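Local coordinates for protein lasso peptide isopeptidase AtxE2 (Asticcacaulis excentricus, PDB 5TXE) that hydrolyses the isopeptide bond of the lasso peptides astexin-2 and astexin-3, opening these threaded rings into linear peptides, at residues Asp103-Ser115 and Asn121-Arg133. The protein carries 1 engineered substitution. Sequence-based numbering, arbitrary orientation.
Sequences DVGGEYLFWTIPS and NAPSGANLTIQPR
Tyr-108 receives the CB of Asn-127 over one face of its ring, a CH-pi contact 4.0 Å from the ring centroid and displaced toward the rim, while CD1 of Phe-110 and the carbonyl O of Gly-125 sit at its edge. The Phe-110 ring also presents its edge to Gly-125 O, and Pro-123 CB touches CB and CG of Phe-110, the two side chains crossing at a slant. At Trp-111 the indole CD1 lies 3.9 Å from CD1 of Leu-128, whose side chain crosses it at about a right angle; the other branch, CD2, runs alongside Leu-109. With CG anti to the backbone N (chi1 -170°), Tyr-108 swings across Asn-127, and its OH donates to Gly-125 O at 2.6 Å, in the carbonyl plane. Replacing Tyr-108 by an alanine would probably leave the Gly-125 carbonyl without this donor and open a gap beside Asn-127 CB. Backbone bonds flank the single bridge between Phe-110 and Asn-127: Leu-128 N to Leu-109 O and Trp-111 N to Ala-126 O, both 2.9 Å and nearly straight. Farther along, Asn-121 N bonds to Ile-113 O, also at 2.9 Å. Between these points waters bridge the backbones: one donates to Trp-111 O and Ala-126 O and accepts from Gly-125 N; another joins Trp-111 O to Ser-124 N. Ser-124 OG takes the N-H of Ala-126 at 3.1 Å in an ST turn and also bonds to the backbone of the bound peptide, as does Asn-121 ND2. Backbone bonds and waters thus tie the two segments together, while these two side chains and Ala-122 O also bond the bound peptide, next to Trp-116, which binds astexin-3; the Ser-124 side chain lies about 5 Å from that of His-638, the probable charge-relay histidine.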
loop_
_atom_site.group_PDB
_atom_site.type_symbol
_atom_site.label_atom_id
_atom_site.label_comp_id
_atom_site.label_asym_id
_atom_site.label_seq_id
_atom_site.Cartn_x
_atom_site.Cartn_y
_atom_site.Cartn_z
ATOM N N ASP A 103 -14.106 12.442 -17.716
ATOM C CA ASP A 103 -14.816 11.156 -17.762
ATOM C C ASP A 103 -15.250 10.870 -16.337
ATOM O O ASP A 103 -14.602 11.339 -15.393
ATOM C CB ASP A 103 -13.918 10.002 -18.245
ATOM C CG ASP A 103 -14.699 8.674 -18.419
ATOM O OD1 ASP A 103 -15.936 8.746 -18.610
ATOM O OD2 ASP A 103 -14.086 7.556 -18.385
ATOM N N VAL A 104 -16.385 10.205 -16.181
ATOM C CA VAL A 104 -16.866 9.780 -14.901
ATOM C C VAL A 104 -17.320 8.354 -15.116
ATOM O O VAL A 104 -17.962 8.040 -16.124
ATOM C CB VAL A 104 -18.052 10.602 -14.407
ATOM C CG1 VAL A 104 -18.602 10.025 -13.083
ATOM C CG2 VAL A 104 -17.646 12.053 -14.177
ATOM N N GLY A 105 -16.942 7.462 -14.215
ATOM C CA GLY A 105 -17.406 6.056 -14.305
ATOM C C GLY A 105 -16.304 5.010 -14.330
ATOM O O GLY A 105 -15.104 5.303 -14.336
ATOM N N GLY A 106 -16.741 3.765 -14.326
ATOM C CA GLY A 106 -15.870 2.632 -14.306
ATOM C C GLY A 106 -15.961 1.871 -12.983
ATOM O O GLY A 106 -16.401 2.411 -11.967
ATOM N N GLU A 107 -15.513 0.617 -13.055
ATOM C CA GLU A 107 -15.446 -0.281 -11.932
ATOM C C GLU A 107 -14.049 -0.248 -11.284
ATOM O O GLU A 107 -13.056 0.122 -11.928
ATOM C CB GLU A 107 -15.714 -1.693 -12.405
ATOM C CG GLU A 107 -17.160 -1.999 -12.747
ATOM C CD GLU A 107 -17.352 -3.386 -13.380
ATOM O OE1 GLU A 107 -16.421 -3.998 -13.913
ATOM O OE2 GLU A 107 -18.484 -3.898 -13.392
ATOM N N TYR A 108 -13.974 -0.716 -10.037
ATOM C CA TYR A 108 -12.728 -0.798 -9.303
ATOM C C TYR A 108 -11.875 -1.821 -9.993
ATOM O O TYR A 108 -12.215 -2.967 -10.052
ATOM C CB TYR A 108 -12.999 -1.155 -7.855
ATOM C CG TYR A 108 -11.862 -1.072 -6.876
ATOM C CD1 TYR A 108 -10.927 -2.089 -6.802
ATOM C CD2 TYR A 108 -11.800 -0.067 -5.947
ATOM C CE1 TYR A 108 -9.934 -2.081 -5.859
ATOM C CE2 TYR A 108 -10.777 -0.031 -4.982
ATOM C CZ TYR A 108 -9.841 -1.029 -4.942
ATOM O OH TYR A 108 -8.795 -1.061 -4.024
ATOM N N LEU A 109 -10.761 -1.350 -10.547
ATOM C CA LEU A 109 -9.858 -2.157 -11.352
ATOM C C LEU A 109 -8.680 -2.630 -10.487
ATOM O O LEU A 109 -7.862 -1.836 -10.022
ATOM C CB LEU A 109 -9.380 -1.344 -12.549
ATOM C CG LEU A 109 -8.844 -2.083 -13.755
ATOM C CD1 LEU A 109 -8.478 -1.105 -14.850
ATOM C CD2 LEU A 109 -7.631 -2.935 -13.446
ATOM N N PHE A 110 -8.611 -3.928 -10.246
ATOM C CA PHE A 110 -7.619 -4.440 -9.335
ATOM C C PHE A 110 -6.204 -4.383 -9.935
ATOM O O PHE A 110 -6.013 -4.691 -11.095
ATOM C CB PHE A 110 -7.932 -5.878 -8.956
ATOM C CG PHE A 110 -9.118 -6.004 -8.057
ATOM C CD1 PHE A 110 -9.112 -5.458 -6.792
ATOM C CD2 PHE A 110 -10.266 -6.687 -8.487
ATOM C CE1 PHE A 110 -10.222 -5.536 -5.947
ATOM C CE2 PHE A 110 -11.379 -6.778 -7.660
ATOM C CZ PHE A 110 -11.347 -6.184 -6.391
ATOM N N TRP A 111 -5.231 -4.071 -9.102
ATOM C CA TRP A 111 -3.842 -4.219 -9.479
ATOM C C TRP A 111 -3.488 -5.680 -9.390
ATOM O O TRP A 111 -3.582 -6.256 -8.321
ATOM C CB TRP A 111 -2.990 -3.414 -8.487
ATOM C CG TRP A 111 -1.530 -3.258 -8.841
ATOM C CD1 TRP A 111 -0.844 -3.845 -9.876
ATOM C CD2 TRP A 111 -0.574 -2.458 -8.129
ATOM N NE1 TRP A 111 0.475 -3.455 -9.832
ATOM C CE2 TRP A 111 0.658 -2.608 -8.771
ATOM C CE3 TRP A 111 -0.650 -1.628 -6.997
ATOM C CZ2 TRP A 111 1.794 -1.898 -8.375
ATOM C CZ3 TRP A 111 0.486 -0.969 -6.570
ATOM C CH2 TRP A 111 1.694 -1.108 -7.265
ATOM N N THR A 112 -3.133 -6.311 -10.498
ATOM C CA THR A 112 -2.739 -7.708 -10.474
ATOM C C THR A 112 -1.422 -7.855 -11.160
ATOM O O THR A 112 -1.082 -7.064 -12.023
ATOM C CB THR A 112 -3.755 -8.670 -11.201
ATOM O OG1 THR A 112 -3.949 -8.304 -12.569
ATOM C CG2 THR A 112 -5.090 -8.681 -10.479
ATOM N N ILE A 113 -0.656 -8.853 -10.750
ATOM C CA ILE A 113 0.640 -9.177 -11.377
ATOM C C ILE A 113 0.877 -10.690 -11.383
ATOM O O ILE A 113 0.223 -11.439 -10.610
ATOM C CB ILE A 113 1.842 -8.553 -10.593
ATOM C CG1 ILE A 113 1.866 -9.031 -9.132
ATOM C CG2 ILE A 113 1.843 -7.040 -10.638
ATOM C CD1 ILE A 113 3.241 -8.832 -8.453
ATOM N N PRO A 114 1.822 -11.158 -12.216
ATOM C CA PRO A 114 2.310 -12.515 -12.088
ATOM C C PRO A 114 3.105 -12.616 -10.791
ATOM O O PRO A 114 3.751 -11.673 -10.422
ATOM C CB PRO A 114 3.259 -12.678 -13.272
ATOM C CG PRO A 114 2.948 -11.567 -14.211
ATOM C CD PRO A 114 2.436 -10.440 -13.348
ATOM N N SER A 115 3.020 -13.749 -10.114
ATOM C CA SER A 115 3.824 -14.068 -8.926
ATOM C C SER A 115 3.868 -15.580 -8.763
ATOM O O SER A 115 2.885 -16.279 -9.083
ATOM C CB SER A 115 3.206 -13.546 -7.649
ATOM O OG SER A 115 3.191 -12.125 -7.603
ATOM N N ASN A 121 -1.519 -13.630 -9.911
ATOM C CA ASN A 121 -1.683 -14.020 -8.531
ATOM C C ASN A 121 -3.068 -13.522 -8.067
ATOM O O ASN A 121 -3.675 -12.697 -8.725
ATOM C CB ASN A 121 -0.540 -13.403 -7.703
ATOM C CG ASN A 121 -0.368 -14.039 -6.314
ATOM O OD1 ASN A 121 -0.722 -15.203 -6.091
ATOM N ND2 ASN A 121 0.178 -13.254 -5.365
ATOM N N ALA A 122 -3.558 -13.989 -6.932
ATOM C CA ALA A 122 -4.756 -13.367 -6.390
ATOM C C ALA A 122 -4.517 -11.842 -6.187
ATOM O O ALA A 122 -3.448 -11.446 -5.810
ATOM C CB ALA A 122 -5.146 -14.020 -5.084
ATOM N N PRO A 123 -5.512 -11.010 -6.472
ATOM C CA PRO A 123 -5.396 -9.586 -6.245
ATOM C C PRO A 123 -5.168 -9.252 -4.766
ATOM O O PRO A 123 -5.777 -9.867 -3.905
ATOM C CB PRO A 123 -6.735 -9.034 -6.659
ATOM C CG PRO A 123 -7.473 -10.109 -7.338
ATOM C CD PRO A 123 -6.839 -11.409 -6.988
ATOM N N SER A 124 -4.264 -8.315 -4.484
ATOM C CA SER A 124 -4.056 -7.871 -3.127
ATOM C C SER A 124 -5.355 -7.206 -2.676
ATOM O O SER A 124 -5.666 -7.207 -1.513
ATOM C CB SER A 124 -2.892 -6.898 -3.072
ATOM O OG SER A 124 -3.305 -5.681 -3.703
ATOM N N GLY A 125 -6.086 -6.624 -3.635
ATOM C CA GLY A 125 -7.270 -5.810 -3.382
ATOM C C GLY A 125 -7.064 -4.322 -3.624
ATOM O O GLY A 125 -8.023 -3.525 -3.616
ATOM N N ALA A 126 -5.813 -3.930 -3.796
ATOM C CA ALA A 126 -5.515 -2.546 -4.093
ATOM C C ALA A 126 -5.924 -2.240 -5.543
ATOM O O ALA A 126 -5.812 -3.078 -6.418
ATOM C CB ALA A 126 -4.026 -2.319 -3.953
ATOM N N ASN A 127 -6.346 -1.012 -5.779
ATOM C CA ASN A 127 -6.606 -0.522 -7.138
ATOM C C ASN A 127 -5.380 -0.196 -7.949
ATOM O O ASN A 127 -4.356 0.313 -7.443
ATOM C CB ASN A 127 -7.524 0.716 -7.063
ATOM C CG ASN A 127 -6.944 1.846 -6.212
ATOM O OD1 ASN A 127 -6.390 1.640 -5.106
ATOM N ND2 ASN A 127 -7.076 3.042 -6.719
ATOM N N LEU A 128 -5.479 -0.468 -9.225
ATOM C CA LEU A 128 -4.423 -0.098 -10.185
ATOM C C LEU A 128 -4.388 1.392 -10.331
ATOM O O LEU A 128 -5.433 2.016 -10.465
ATOM C CB LEU A 128 -4.760 -0.643 -11.551
ATOM C CG LEU A 128 -3.718 -0.479 -12.667
ATOM C CD1 LEU A 128 -2.457 -1.296 -12.386
ATOM C CD2 LEU A 128 -4.314 -0.892 -14.002
ATOM N N THR A 129 -3.203 1.968 -10.243
ATOM C CA THR A 129 -2.992 3.369 -10.528
ATOM C C THR A 129 -3.220 3.605 -12.027
ATOM O O THR A 129 -2.645 2.922 -12.877
ATOM C CB THR A 129 -1.575 3.797 -10.161
ATOM O OG1 THR A 129 -1.427 3.756 -8.757
ATOM C CG2 THR A 129 -1.331 5.270 -10.549
ATOM N N ILE A 130 -4.090 4.548 -12.355
ATOM C CA ILE A 130 -4.427 4.774 -13.763
ATOM C C ILE A 130 -3.645 6.031 -14.198
ATOM O O ILE A 130 -3.919 7.172 -13.726
ATOM C CB ILE A 130 -5.939 5.014 -13.954
ATOM C CG1 ILE A 130 -6.767 3.830 -13.423
ATOM C CG2 ILE A 130 -6.261 5.330 -15.426
ATOM C CD1 ILE A 130 -6.484 2.532 -14.167
ATOM N N GLN A 131 -2.718 5.800 -15.106
ATOM C CA GLN A 131 -1.955 6.878 -15.699
ATOM C C GLN A 131 -2.504 7.248 -17.068
ATOM O O GLN A 131 -2.496 6.439 -17.967
ATOM C CB GLN A 131 -0.472 6.526 -15.840
ATOM C CG GLN A 131 0.328 7.844 -15.850
ATOM C CD GLN A 131 1.856 7.705 -15.970
ATOM O OE1 GLN A 131 2.416 6.647 -16.351
ATOM N NE2 GLN A 131 2.538 8.804 -15.642
ATOM N N PRO A 132 -3.027 8.441 -17.193
ATOM C CA PRO A 132 -3.541 8.890 -18.466
ATOM C C PRO A 132 -2.451 9.229 -19.454
ATOM O O PRO A 132 -1.487 9.892 -19.074
ATOM C CB PRO A 132 -4.282 10.183 -18.132
ATOM C CG PRO A 132 -4.052 10.459 -16.723
ATOM C CD PRO A 132 -3.169 9.430 -16.125
ATOM N N ARG A 133 -2.635 8.815 -20.703
ATOM C CA ARG A 133 -1.694 9.085 -21.779
ATOM C C ARG A 133 -2.202 10.223 -22.605
ATOM O O ARG A 133 -3.304 10.129 -23.178
ATOM C CB ARG A 133 -1.557 7.860 -22.642
ATOM C CG ARG A 133 -1.290 6.576 -21.847
ATOM C CD ARG A 133 0.049 6.812 -21.252
ATOM N NE ARG A 133 0.568 6.134 -20.052
ATOM C CZ ARG A 133 0.849 4.857 -19.933
ATOM N NH1 ARG A 133 0.507 4.003 -20.867
ATOM N NH2 ARG A 133 1.390 4.421 -18.829
HETATM O O HOH W 1 -5.481 -5.929 -6.450
HETATM O O HOH W 2 -1.906 -7.062 -6.362
HETATM O O HOH W 3 -2.113 -10.141 -8.650
HETATM O O HOH W 4 1.170 -10.582 -6.084
#